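Local coordinates for protein carbohydrate deacetylase Agd3 (Neosartorya fumigata, PDB 6NWZ) that probably removes acetyl groups from the exopolysaccharide galactosaminogalactan and is required for biofilm formation by Aspergillus fumigatus, at residues L28-D33 with A81-D86; Y47-T52 with G240-H245; V117-Y122 with I216-D221; S296-E301 with L589-H594; N469-Y474 with L602-R607. All coordinates share one frame; numbering follows the deposited sequence.

Contact 1: L28-D33 with A81-D86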
# COMPACT_ATOMS: atom_id res chain seq x y z
N LEU A 28 3.66 19.68 13.07
CA LEU A 28 4.44 19.44 14.28
C LEU A 28 3.84 18.26 15.04
O LEU A 28 2.69 18.31 15.47
CB LEU A 28 4.47 20.69 15.16
CG LEU A 28 5.23 20.56 16.48
CD1 LEU A 28 6.68 20.17 16.21
CD2 LEU A 28 5.15 21.86 17.27
N VAL A 29 4.64 17.20 15.20
CA VAL A 29 4.21 15.99 15.89
C VAL A 29 4.93 15.93 17.23
O VAL A 29 6.17 15.89 17.28
CB VAL A 29 4.50 14.73 15.06
CG1 VAL A 29 4.21 13.48 15.87
CG2 VAL A 29 3.67 14.74 13.79
N ILE A 30 4.16 15.91 18.31
CA ILE A 30 4.68 15.92 19.68
C ILE A 30 4.31 14.60 20.33
O ILE A 30 3.13 14.23 20.38
CB ILE A 30 4.13 17.11 20.48
CG1 ILE A 30 4.54 18.43 19.83
CG2 ILE A 30 4.59 17.04 21.93
CD1 ILE A 30 3.93 19.65 20.48
N ALA A 31 5.31 13.88 20.83
CA ALA A 31 5.10 12.58 21.44
C ALA A 31 6.19 12.32 22.47
O ALA A 31 7.15 13.09 22.59
CB ALA A 31 5.06 11.47 20.38
N LYS A 32 6.03 11.23 23.22
CA LYS A 32 6.99 10.92 24.28
C LYS A 32 8.22 10.20 23.74
O LYS A 32 9.35 10.46 24.18
CB LYS A 32 6.33 10.09 25.38
CG LYS A 32 5.05 10.70 25.91
CD LYS A 32 4.74 10.26 27.33
CE LYS A 32 4.73 8.75 27.46
NZ LYS A 32 4.43 8.34 28.86
N ASP A 33 8.03 9.29 22.79
CA ASP A 33 9.11 8.51 22.22
C ASP A 33 8.81 8.28 20.74
O ASP A 33 7.75 8.66 20.24
CB ASP A 33 9.31 7.18 22.96
CG ASP A 33 8.00 6.44 23.17
OD1 ASP A 33 7.23 6.81 24.08
OD2 ASP A 33 7.73 5.49 22.41
N ALA A 81 -1.19 11.32 23.56
CA ALA A 81 -1.31 11.00 24.99
C ALA A 81 -0.91 12.18 25.87
O ALA A 81 -0.46 11.98 27.01
CB ALA A 81 -0.49 9.76 25.35
N GLU A 82 -1.06 13.41 25.37
CA GLU A 82 -0.72 14.63 26.10
C GLU A 82 0.71 14.62 26.63
O GLU A 82 1.00 15.33 27.60
CB GLU A 82 -1.69 14.87 27.26
CG GLU A 82 -3.08 15.30 26.85
CD GLU A 82 -4.06 15.27 28.02
OE1 GLU A 82 -4.35 14.17 28.53
OE2 GLU A 82 -4.53 16.35 28.42
N VAL A 83 1.61 13.87 25.98
CA VAL A 83 2.95 13.55 26.48
C VAL A 83 2.95 13.48 28.01
O VAL A 83 3.70 14.20 28.68
CB VAL A 83 4.01 14.54 25.95
CG1 VAL A 83 4.21 14.32 24.47
CG2 VAL A 83 3.66 16.00 26.23
N SER A 84 2.13 12.59 28.55
CA SER A 84 1.89 12.50 29.98
C SER A 84 2.72 11.41 30.63
O SER A 84 2.84 10.30 30.09
CB SER A 84 0.41 12.24 30.26
OG SER A 84 0.19 12.05 31.65
N TYR A 85 3.30 11.72 31.78
CA TYR A 85 4.06 10.77 32.58
C TYR A 85 3.50 10.74 34.00
O TYR A 85 2.83 11.67 34.44
CB TYR A 85 5.54 11.13 32.64
CG TYR A 85 6.28 11.08 31.32
CD1 TYR A 85 6.25 12.16 30.44
CD2 TYR A 85 7.04 9.98 30.97
CE1 TYR A 85 6.94 12.13 29.24
CE2 TYR A 85 7.73 9.93 29.78
CZ TYR A 85 7.68 11.01 28.92
OH TYR A 85 8.37 10.95 27.73
N ASP A 86 3.80 9.66 34.71
CA ASP A 86 3.45 9.54 36.13
C ASP A 86 4.63 10.06 36.93
O ASP A 86 5.66 9.39 37.05
CB ASP A 86 3.11 8.10 36.49
CG ASP A 86 2.72 7.93 37.96
OD1 ASP A 86 2.61 8.95 38.68
OD2 ASP A 86 2.51 6.78 38.39

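Contact 2: Y47-T52 with G240-H245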
# COMPACT_ATOMS: atom_id res chain seq x y z
N TYR A 47 0.99 10.03 3.09
CA TYR A 47 0.50 11.10 2.23
C TYR A 47 1.64 11.86 1.57
O TYR A 47 1.46 12.44 0.50
CB TYR A 47 -0.37 12.07 3.02
CG TYR A 47 -1.80 11.63 3.24
CD1 TYR A 47 -2.11 10.63 4.15
CD2 TYR A 47 -2.84 12.24 2.55
CE1 TYR A 47 -3.41 10.23 4.36
CE2 TYR A 47 -4.15 11.85 2.75
CZ TYR A 47 -4.43 10.85 3.66
OH TYR A 47 -5.73 10.45 3.87
N GLY A 48 2.81 11.88 2.20
CA GLY A 48 3.90 12.73 1.76
C GLY A 48 3.89 14.11 2.38
O GLY A 48 4.55 15.01 1.85
N ILE A 49 3.17 14.29 3.48
CA ILE A 49 3.01 15.59 4.13
C ILE A 49 4.24 15.89 4.98
O ILE A 49 4.58 15.10 5.86
CB ILE A 49 1.73 15.62 4.98
CG1 ILE A 49 0.50 15.61 4.07
CG2 ILE A 49 1.74 16.82 5.92
CD1 ILE A 49 -0.80 15.38 4.80
N PRO A 50 4.93 17.01 4.73
CA PRO A 50 6.10 17.34 5.55
C PRO A 50 5.72 17.54 7.01
O PRO A 50 4.71 18.16 7.33
CB PRO A 50 6.62 18.63 4.92
CG PRO A 50 6.09 18.61 3.52
CD PRO A 50 4.76 17.92 3.59
N TYR A 51 6.56 17.01 7.90
CA TYR A 51 6.29 17.06 9.33
C TYR A 51 7.60 17.17 10.10
O TYR A 51 8.67 16.84 9.59
CB TYR A 51 5.52 15.82 9.80
CG TYR A 51 6.26 14.52 9.59
CD1 TYR A 51 7.12 14.02 10.57
CD2 TYR A 51 6.10 13.79 8.42
CE1 TYR A 51 7.80 12.83 10.37
CE2 TYR A 51 6.78 12.60 8.22
CZ TYR A 51 7.62 12.13 9.20
OH TYR A 51 8.30 10.94 9.00
N THR A 52 7.49 17.65 11.34
CA THR A 52 8.62 17.73 12.26
C THR A 52 8.24 17.01 13.55
O THR A 52 7.13 17.20 14.06
CB THR A 52 8.99 19.19 12.56
OG1 THR A 52 9.30 19.87 11.34
CG2 THR A 52 10.19 19.26 13.48
N GLY A 240 -7.78 19.66 4.05
CA GLY A 240 -7.74 19.11 2.71
C GLY A 240 -6.73 19.74 1.78
O GLY A 240 -6.74 19.44 0.58
N LEU A 241 -5.84 20.59 2.28
CA LEU A 241 -4.86 21.31 1.47
C LEU A 241 -3.48 21.02 2.03
O LEU A 241 -3.19 21.36 3.18
CB LEU A 241 -5.16 22.81 1.47
CG LEU A 241 -4.28 23.75 0.65
CD1 LEU A 241 -4.37 23.42 -0.83
CD2 LEU A 241 -4.71 25.18 0.92
N TYR A 242 -2.62 20.40 1.21
CA TYR A 242 -1.32 19.94 1.70
C TYR A 242 -0.44 19.56 0.53
O TYR A 242 -0.91 19.30 -0.58
CB TYR A 242 -1.47 18.75 2.66
CG TYR A 242 -2.23 17.59 2.07
CD1 TYR A 242 -1.58 16.60 1.34
CD2 TYR A 242 -3.61 17.48 2.24
CE1 TYR A 242 -2.29 15.54 0.80
CE2 TYR A 242 -4.31 16.43 1.71
CZ TYR A 242 -3.65 15.46 0.99
OH TYR A 242 -4.36 14.41 0.46
N ALA A 243 0.86 19.52 0.79
CA ALA A 243 1.82 18.95 -0.15
C ALA A 243 1.79 17.44 0.05
O ALA A 243 2.35 16.92 1.02
CB ALA A 243 3.21 19.52 0.07
N GLY A 244 1.11 16.74 -0.84
CA GLY A 244 1.00 15.30 -0.70
C GLY A 244 0.11 14.72 -1.77
O GLY A 244 -0.23 15.38 -2.75
N HIS A 245 -0.29 13.46 -1.54
CA HIS A 245 -0.97 12.67 -2.56
C HIS A 245 -1.56 11.40 -1.96
O HIS A 245 -0.84 10.59 -1.37
CB HIS A 245 0.02 12.34 -3.68
CG HIS A 245 -0.54 11.46 -4.76
ND1 HIS A 245 -1.72 11.76 -5.42
CD2 HIS A 245 -0.08 10.31 -5.30
CE1 HIS A 245 -1.96 10.82 -6.32
NE2 HIS A 245 -0.98 9.93 -6.26

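Contact 3: V117-Y122 with I216-D221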
# COMPACT_ATOMS: atom_id res chain seq x y z
N VAL A 117 -4.57 18.23 16.75
CA VAL A 117 -5.14 16.90 16.87
C VAL A 117 -4.51 16.23 18.09
O VAL A 117 -3.29 16.27 18.26
CB VAL A 117 -4.91 16.07 15.60
CG1 VAL A 117 -5.30 14.61 15.84
CG2 VAL A 117 -5.70 16.65 14.44
N GLN A 118 -5.34 15.62 18.93
CA GLN A 118 -4.88 14.85 20.07
C GLN A 118 -5.55 13.49 20.06
O GLN A 118 -6.78 13.40 20.02
CB GLN A 118 -5.18 15.57 21.39
CG GLN A 118 -4.53 16.93 21.51
CD GLN A 118 -4.20 17.27 22.94
OE1 GLN A 118 -3.68 16.43 23.69
NE2 GLN A 118 -4.51 18.49 23.34
N PHE A 119 -4.74 12.43 20.09
CA PHE A 119 -5.27 11.08 20.16
C PHE A 119 -4.59 10.33 21.29
O PHE A 119 -3.51 10.69 21.76
CB PHE A 119 -5.10 10.32 18.82
CG PHE A 119 -3.67 10.13 18.37
CD1 PHE A 119 -2.88 9.12 18.90
CD2 PHE A 119 -3.14 10.93 17.37
CE1 PHE A 119 -1.57 8.94 18.47
CE2 PHE A 119 -1.84 10.75 16.93
CZ PHE A 119 -1.05 9.75 17.48
N ASP A 120 -5.26 9.26 21.74
CA ASP A 120 -4.85 8.48 22.91
C ASP A 120 -4.88 9.34 24.17
O ASP A 120 -3.99 9.28 25.01
CB ASP A 120 -3.46 7.86 22.70
CG ASP A 120 -3.15 6.77 23.70
OD1 ASP A 120 -4.10 6.28 24.37
OD2 ASP A 120 -1.97 6.41 23.84
N VAL A 121 -5.94 10.14 24.31
CA VAL A 121 -6.13 11.00 25.47
C VAL A 121 -7.37 10.56 26.23
O VAL A 121 -8.32 10.01 25.66
CB VAL A 121 -6.22 12.49 25.08
CG1 VAL A 121 -4.93 12.95 24.42
CG2 VAL A 121 -7.42 12.74 24.17
N TYR A 122 -7.35 10.79 27.54
CA TYR A 122 -8.47 10.45 28.41
C TYR A 122 -9.48 11.60 28.40
O TYR A 122 -9.08 12.76 28.49
CB TYR A 122 -7.97 10.18 29.83
CG TYR A 122 -9.05 9.85 30.84
CD1 TYR A 122 -9.52 8.55 30.98
CD2 TYR A 122 -9.59 10.83 31.66
CE1 TYR A 122 -10.51 8.24 31.91
CE2 TYR A 122 -10.58 10.53 32.59
CZ TYR A 122 -11.03 9.24 32.71
OH TYR A 122 -12.01 8.95 33.64
N ILE A 216 -9.24 7.17 22.04
CA ILE A 216 -8.82 5.80 21.77
C ILE A 216 -7.35 5.83 21.39
O ILE A 216 -6.86 6.82 20.83
CB ILE A 216 -9.69 5.15 20.66
CG1 ILE A 216 -9.27 3.71 20.40
CG2 ILE A 216 -9.64 5.97 19.37
CD1 ILE A 216 -10.16 2.99 19.42
N GLY A 217 -6.64 4.76 21.72
CA GLY A 217 -5.24 4.66 21.34
C GLY A 217 -5.06 4.38 19.86
O GLY A 217 -5.94 3.85 19.19
N PHE A 218 -3.89 4.76 19.35
CA PHE A 218 -3.52 4.52 17.96
C PHE A 218 -2.33 3.57 17.88
O PHE A 218 -1.45 3.59 18.74
CB PHE A 218 -3.19 5.83 17.25
CG PHE A 218 -4.39 6.52 16.67
CD1 PHE A 218 -5.36 7.07 17.49
CD2 PHE A 218 -4.55 6.62 15.30
CE1 PHE A 218 -6.47 7.71 16.95
CE2 PHE A 218 -5.65 7.26 14.75
CZ PHE A 218 -6.61 7.80 15.58
N ALA A 219 -2.32 2.73 16.84
CA ALA A 219 -1.24 1.76 16.64
C ALA A 219 -1.24 1.40 15.15
O ALA A 219 -1.72 0.35 14.73
CB ALA A 219 -1.42 0.52 17.51
N THR A 220 -0.70 2.32 14.34
CA THR A 220 -0.66 2.12 12.90
C THR A 220 0.23 0.95 12.49
O THR A 220 0.17 0.53 11.33
CB THR A 220 -0.19 3.40 12.21
OG1 THR A 220 1.15 3.70 12.62
CG2 THR A 220 -1.11 4.57 12.57
N ASP A 221 1.05 0.42 13.41
CA ASP A 221 1.94 -0.68 13.05
C ASP A 221 1.17 -1.98 12.84
O ASP A 221 1.52 -2.78 11.96
CB ASP A 221 3.02 -0.86 14.12
CG ASP A 221 2.49 -0.66 15.53
OD1 ASP A 221 1.70 0.28 15.75
OD2 ASP A 221 2.88 -1.44 16.43

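Contact 4: S296-E301 with L589-H594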
# COMPACT_ATOMS: atom_id res chain seq x y z
N SER A 296 -12.32 4.10 -10.35
CA SER A 296 -11.48 2.92 -10.20
C SER A 296 -11.14 2.32 -11.57
O SER A 296 -11.73 2.66 -12.60
CB SER A 296 -12.16 1.87 -9.33
OG SER A 296 -12.27 2.30 -7.99
N SER A 297 -10.17 1.41 -11.54
CA SER A 297 -9.70 0.73 -12.74
C SER A 297 -8.81 -0.44 -12.33
O SER A 297 -7.64 -0.24 -11.98
CB SER A 297 -8.93 1.68 -13.65
OG SER A 297 -8.26 0.97 -14.67
N TYR A 298 -9.34 -1.66 -12.38
CA TYR A 298 -8.62 -2.84 -11.92
C TYR A 298 -8.39 -3.81 -13.07
O TYR A 298 -9.27 -4.03 -13.90
CB TYR A 298 -9.39 -3.54 -10.80
CG TYR A 298 -8.81 -4.88 -10.40
CD1 TYR A 298 -7.70 -4.95 -9.56
CD2 TYR A 298 -9.37 -6.07 -10.84
CE1 TYR A 298 -7.17 -6.17 -9.19
CE2 TYR A 298 -8.85 -7.29 -10.48
CZ TYR A 298 -7.74 -7.34 -9.65
OH TYR A 298 -7.22 -8.56 -9.29
N PHE A 299 -7.19 -4.39 -13.11
CA PHE A 299 -6.90 -5.49 -14.01
C PHE A 299 -5.90 -6.43 -13.34
O PHE A 299 -5.26 -6.08 -12.34
CB PHE A 299 -6.38 -5.00 -15.38
CG PHE A 299 -5.06 -4.28 -15.33
CD1 PHE A 299 -3.86 -4.98 -15.31
CD2 PHE A 299 -5.02 -2.89 -15.35
CE1 PHE A 299 -2.65 -4.31 -15.29
CE2 PHE A 299 -3.81 -2.22 -15.33
CZ PHE A 299 -2.62 -2.93 -15.30
N VAL A 300 -5.76 -7.62 -13.92
CA VAL A 300 -4.92 -8.68 -13.37
C VAL A 300 -3.65 -8.77 -14.19
O VAL A 300 -3.70 -8.91 -15.42
CB VAL A 300 -5.67 -10.02 -13.35
CG1 VAL A 300 -4.80 -11.09 -12.72
CG2 VAL A 300 -6.99 -9.88 -12.62
N GLU A 301 -2.50 -8.71 -13.52
CA GLU A 301 -1.19 -8.77 -14.16
C GLU A 301 -0.59 -10.16 -14.00
O GLU A 301 -0.62 -10.74 -12.91
CB GLU A 301 -0.24 -7.73 -13.56
CG GLU A 301 0.98 -7.43 -14.41
CD GLU A 301 1.81 -6.28 -13.85
OE1 GLU A 301 1.88 -6.16 -12.61
OE2 GLU A 301 2.37 -5.51 -14.65
N LEU A 589 -9.87 2.65 -6.68
CA LEU A 589 -8.82 1.64 -6.72
C LEU A 589 -8.25 1.63 -8.13
O LEU A 589 -8.98 1.37 -9.09
CB LEU A 589 -9.36 0.25 -6.35
CG LEU A 589 -9.77 0.01 -4.89
CD1 LEU A 589 -10.53 -1.30 -4.76
CD2 LEU A 589 -8.55 0.01 -3.99
N VAL A 590 -6.96 1.92 -8.25
CA VAL A 590 -6.32 2.05 -9.55
C VAL A 590 -5.22 1.00 -9.65
O VAL A 590 -4.30 0.98 -8.83
CB VAL A 590 -5.75 3.46 -9.77
CG1 VAL A 590 -5.11 3.54 -11.12
CG2 VAL A 590 -6.86 4.49 -9.64
N THR A 591 -5.32 0.14 -10.66
CA THR A 591 -4.28 -0.83 -10.97
C THR A 591 -3.34 -0.22 -12.00
O THR A 591 -3.79 0.38 -12.99
CB THR A 591 -4.87 -2.14 -11.51
OG1 THR A 591 -5.69 -2.74 -10.51
CG2 THR A 591 -3.77 -3.11 -11.89
N ILE A 592 -2.03 -0.35 -11.77
CA ILE A 592 -1.02 0.09 -12.71
C ILE A 592 -0.07 -1.08 -12.97
O ILE A 592 0.05 -2.00 -12.16
CB ILE A 592 -0.24 1.33 -12.22
CG1 ILE A 592 0.45 1.04 -10.89
CG2 ILE A 592 -1.17 2.50 -12.07
CD1 ILE A 592 1.13 2.25 -10.29
N THR A 593 0.59 -1.04 -14.12
CA THR A 593 1.50 -2.11 -14.49
C THR A 593 2.72 -2.12 -13.58
O THR A 593 3.03 -1.14 -12.89
CB THR A 593 1.96 -1.98 -15.95
OG1 THR A 593 2.89 -0.90 -16.07
CG2 THR A 593 0.77 -1.74 -16.86
N HIS A 594 3.41 -3.26 -13.56
CA HIS A 594 4.64 -3.37 -12.78
C HIS A 594 5.62 -2.27 -13.15
O HIS A 594 6.26 -1.68 -12.27
CB HIS A 594 5.25 -4.75 -12.99
CG HIS A 594 6.58 -4.95 -12.32
ND1 HIS A 594 6.74 -5.75 -11.22
CD2 HIS A 594 7.81 -4.46 -12.61
CE1 HIS A 594 8.01 -5.74 -10.85
NE2 HIS A 594 8.68 -4.97 -11.68
O HOH W 1 -5.68 1.88 -14.73
O HOH W 2 -0.58 -4.58 -11.72

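Contact 5: N469-Y474 with L602-R607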
# COMPACT_ATOMS: atom_id res chain seq x y z
N ASN A 469 12.54 4.14 4.85
CA ASN A 469 11.18 4.63 4.63
C ASN A 469 10.40 3.55 3.91
O ASN A 469 10.82 3.08 2.85
CB ASN A 469 11.19 5.93 3.81
CG ASN A 469 9.82 6.59 3.75
OD1 ASN A 469 8.78 5.93 3.73
ND2 ASN A 469 9.82 7.92 3.73
N ALA A 470 9.26 3.17 4.49
CA ALA A 470 8.47 2.09 3.91
C ALA A 470 7.96 2.44 2.51
O ALA A 470 7.72 1.55 1.69
CB ALA A 470 7.30 1.75 4.82
N MET A 471 7.80 3.73 2.23
CA MET A 471 7.30 4.19 0.95
C MET A 471 8.34 4.11 -0.16
O MET A 471 8.03 4.46 -1.30
CB MET A 471 6.78 5.63 1.07
CG MET A 471 5.73 5.82 2.16
SD MET A 471 4.13 5.06 1.80
CE MET A 471 3.62 4.58 3.45
N TRP A 472 9.57 3.65 0.15
CA TRP A 472 10.66 3.61 -0.81
C TRP A 472 10.98 2.18 -1.21
O TRP A 472 10.79 1.24 -0.43
CB TRP A 472 11.93 4.25 -0.24
CG TRP A 472 11.79 5.70 0.11
CD1 TRP A 472 10.75 6.53 -0.20
CD2 TRP A 472 12.73 6.49 0.85
NE1 TRP A 472 10.99 7.79 0.30
CE2 TRP A 472 12.19 7.79 0.95
CE3 TRP A 472 13.97 6.23 1.43
CZ2 TRP A 472 12.86 8.82 1.60
CZ3 TRP A 472 14.63 7.25 2.09
CH2 TRP A 472 14.07 8.53 2.17
N PRO A 473 11.47 1.97 -2.43
CA PRO A 473 11.98 0.66 -2.81
C PRO A 473 13.39 0.46 -2.28
O PRO A 473 14.10 1.41 -1.93
CB PRO A 473 11.97 0.70 -4.34
CG PRO A 473 12.23 2.15 -4.65
CD PRO A 473 11.53 2.93 -3.55
N TYR A 474 13.79 -0.81 -2.22
CA TYR A 474 15.15 -1.18 -1.83
C TYR A 474 16.04 -1.17 -3.06
O TYR A 474 15.62 -1.57 -4.15
CB TYR A 474 15.15 -2.55 -1.16
CG TYR A 474 16.53 -3.16 -0.98
CD1 TYR A 474 17.32 -2.83 0.11
CD2 TYR A 474 17.04 -4.06 -1.91
CE1 TYR A 474 18.58 -3.38 0.27
CE2 TYR A 474 18.30 -4.62 -1.76
CZ TYR A 474 19.07 -4.28 -0.67
OH TYR A 474 20.32 -4.83 -0.51
N LEU A 602 10.04 4.97 -7.63
CA LEU A 602 11.26 5.74 -7.83
C LEU A 602 11.00 7.23 -7.69
O LEU A 602 11.77 7.94 -7.03
CB LEU A 602 11.86 5.43 -9.20
CG LEU A 602 13.26 6.00 -9.45
CD1 LEU A 602 14.28 5.34 -8.54
CD2 LEU A 602 13.63 5.81 -10.90
N ALA A 603 9.91 7.72 -8.29
CA ALA A 603 9.60 9.14 -8.20
C ALA A 603 9.29 9.55 -6.76
O ALA A 603 9.69 10.63 -6.32
CB ALA A 603 8.42 9.48 -9.12
N ARG A 604 8.57 8.70 -6.03
CA ARG A 604 8.33 8.98 -4.61
C ARG A 604 9.65 9.09 -3.86
O ARG A 604 9.85 10.02 -3.07
CB ARG A 604 7.46 7.88 -4.00
CG ARG A 604 7.42 7.90 -2.47
CD ARG A 604 6.75 9.17 -1.96
NE ARG A 604 7.10 9.47 -0.58
CZ ARG A 604 6.29 9.31 0.46
NH1 ARG A 604 5.06 8.86 0.28
NH2 ARG A 604 6.70 9.62 1.67
N TYR A 605 10.56 8.16 -4.11
CA TYR A 605 11.85 8.18 -3.42
C TYR A 605 12.65 9.42 -3.79
O TYR A 605 13.33 10.01 -2.94
CB TYR A 605 12.64 6.91 -3.74
CG TYR A 605 14.09 6.97 -3.33
CD1 TYR A 605 14.47 6.71 -2.03
CD2 TYR A 605 15.07 7.30 -4.26
CE1 TYR A 605 15.80 6.76 -1.65
CE2 TYR A 605 16.41 7.36 -3.89
CZ TYR A 605 16.76 7.09 -2.59
OH TYR A 605 18.09 7.15 -2.22
N GLN A 606 12.57 9.85 -5.05
CA GLN A 606 13.41 10.95 -5.51
C GLN A 606 12.91 12.30 -5.01
O GLN A 606 13.70 13.09 -4.47
CB GLN A 606 13.50 10.94 -7.04
CG GLN A 606 14.41 9.86 -7.58
CD GLN A 606 14.56 9.94 -9.09
OE1 GLN A 606 13.77 10.58 -9.77
NE2 GLN A 606 15.58 9.28 -9.61
N ARG A 607 11.62 12.58 -5.15
CA ARG A 607 11.08 13.85 -4.68
C ARG A 607 11.18 14.00 -3.17
O ARG A 607 11.16 15.13 -2.67
CB ARG A 607 9.63 14.03 -5.12
CG ARG A 607 8.65 13.06 -4.49
CD ARG A 607 7.22 13.44 -4.83
NE ARG A 607 6.27 12.44 -4.36
CZ ARG A 607 5.85 11.41 -5.09
NH1 ARG A 607 6.30 11.26 -6.33
NH2 ARG A 607 4.99 10.55 -4.58

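Contact 1: L28-D33 with A81-D86
One face of the Y85 ring is covered by K32, while at the far end of the same ring the phenol oxygen is hydrogen-bonded to the backbone O of V56. The contact is a cation-pi pair within the CBM87 region, and it ties the loop leaving strand 22-31 to strand 84-86, which pairs antiparallel with strand 93-95. K32 NZ stands 3.9 Å from the centroid of the Y85 ring, 20° off its normal, and the methylene K32 CD makes a CH-pi contact at 3.7 Å from that centroid. The lysine runs head to tail against the tyrosine: K32 CB lies beside the hydroxyl end of Y85 and the ammonium near its root. A bend at chi3 (-53°) in the otherwise extended lysine brings the ammonium to the carbonyl of S84, where K32 NZ donates to S84 O over 2.8 Å, tilted 26° from the carbonyl plane. Electron-rich groups thus meet the ammonium both from the ring and from the backbone, which probably steadies its positive charge. Nearer the root of the lysine the contact turns apolar: K32 CG rests 3.6 Å from V83 CA, and V83 CG1 reaches back to the strand, 3.5 Å from A31 C and 3.7 Å from I30 CG2.

Contact 2: Y47-T52 with G240-H245
Y47 and H245 join the two backbones where they run 139° apart, H245 N donating over 2.9 Å to Y47 O. Next to this bond two glycines meet, G48 CA and G244 CA lying 4.6 Å apart, and I49 CA points its hydrogen at A243 O from 3.4 Å. The neighbouring carbonyl oxygen of G48 has its hydrogen-bond partner in the hydroxyl of Y612.

Y47 and I49 both pack on Y242. The edge of Y47 is turned toward the face of Y242 in an offset edge-to-face pair, with centroids 5.6 Å apart and planes at 76°. Seen from the other ring, Y242 OH lies in the plane of Y47 at its edge, 3.4 Å from Y47 CD2. All this happens at a helix end: helix 34-47 closes in a Schellman motif, with G48, at positive phi, as the C-prime residue, I49 N returning to L44 O and G48 N to N45 O. The chain can then turn toward strand 51-55, and I49 comes to lie on Y242, its CD1 4.1 Å from the ring centroid and over the face. Y242 CG sits between its own backbone N and carbonyl carbon (chi1 55°), which holds the ring over toward Y47 and I49. P50 CD lies 4.2 Å from A243 CB, and Y47 OH is bonded to H231 ND1 on helix 224-237.

Contact 3: V117-Y122 with I216-D221
F119 and F218 carry this contact, their rings lying obliquely against each other with planes at 44° and centroids 4.6 Å apart, a geometry that is neither a stack nor an edge-to-face pair. Each ring lies partly over a face of the other; F119 CD1 is 3.5 Å from F218 CD1, and the methylene F119 CB is equally near F218 CE1. F218 CB touches the other side chain too, 3.7 Å from F119 CE1. The side chains as a whole, as distinct from the ring planes, cross at about a right angle. With chi1 at 62°, F119 leans its ring back over its own backbone and toward F218.

Beside the rings the backbones make one weak hydrogen bond, D120 N to I216 O at 3.1 Å. D120 OD1 lies 3.6 Å from G217 CA.

The next shell explains the placing. Strands 115-119 and 209-214 are parallel neighbours, Q118 bonding through its backbone to M212 and F214, so both segments leave these paired strands of the CBM87 region at the same end. F119 packs on V78 and A80 of strand 76-80, whereas F218 meets F214 edge-to-face and touches L229 of helix 224-237. With a single weak polar bond across the pair of segments, cohesion here probably rests mainly on the packing of the two phenylalanines.

Contact 4: S296-E301 with L589-H594
E301 turns its carboxylate to the start of helix 594-607: two groups grip OE1, the side-chain amide of Q253 and a water that also donates to I592 O, while OE2 accepts from H594 N at 2.7 Å through its syn lone pair. Q253 NE2 bonds H594 ND1 as well, so one amide links the carboxylate and the imidazole.

At the other end the chains run nearly parallel and form a single beta bridge between S297 and V590, in which S297 N reaches L589 O and T591 N reaches S297 O, each over 2.7 Å. S296 OG extends the pairing by accepting from L589 N at 2.8 Å, almost straight at 173°. Between these polar ends sits T591, its OG1 bonded to L250 O and its CG2 lying over the centre of the F299 ring, 3.5 Å from its centroid; F299 also stacks with W424 of strand 424-426.

In this deacetylase domain, E301 lies on strand 300-304, whose neighbour 252-257 carries the zinc ligand D255. These bonds probably help fix the orientation of carboxylate, amide and helix start close to the metal-binding region.

Contact 5: N469-Y474 with L602-R607
W472 and Y605 stand perpendicular, the edge of the tyrosine directed at the face of the indole with planes at 90° and 4.9 Å between the centroids of the Y605 ring and the six-membered ring of W472. The touching corner is Y605 CD1, 3.4 Å from W472 CD2. Farther along the same indole, Y605 CA makes a CH-pi contact over the five-membered ring, 4.0 Å from its centroid. N469 CB covers the opposite face, leaving the tryptophan held between its own loop and helix 594-607.

The loop keeps that shape through a type I beta turn from N469 to W472, reinforced by an Asx turn in which M471 N donates to N469 OD1 over 2.8 Å. The turn presents M471 to R604: CB lies over the centre of the guanidinium face, and M471 CG is 3.6 Å from R604 NH1. A bend at chi2 (66°) of R604 brings the flat group against M471. Its rotation is probably held by bonds at the rim, where NE forms a salt bridge with D608 OD2 and NH2 binds N45 O of helix 34-47. The same D608 oxygen takes W472 NE1, so indole and guanidinium share one acceptor. Next along the loop, P473 CD rests 4.1 Å from Y605 CB.

How the contacts relate
Contacts 1, 2 and 3 reach the strands of the CBM87 region. Contact 1 meets contact 2 through V29 N and T52 O, 2.7 Å apart in a probable hydrogen bond between strands 22-31 and 51-55, and contact 3 through A81 N and F119 O, at 3.0 Å. Contact 2 touches contact 5, G48 CA lying 4.2 Å from R604 NH2, which places the end of helix 34-47 against the deacetylase domain. Contacts 4 and 5 are set on the two ends of helix 594-607, their centres about 20 Å apart. Side chains of E301 and M471 lie about 8 and 9 Å from those of zinc ligands D255 and H534; contacts 1-3 lie away from these sites.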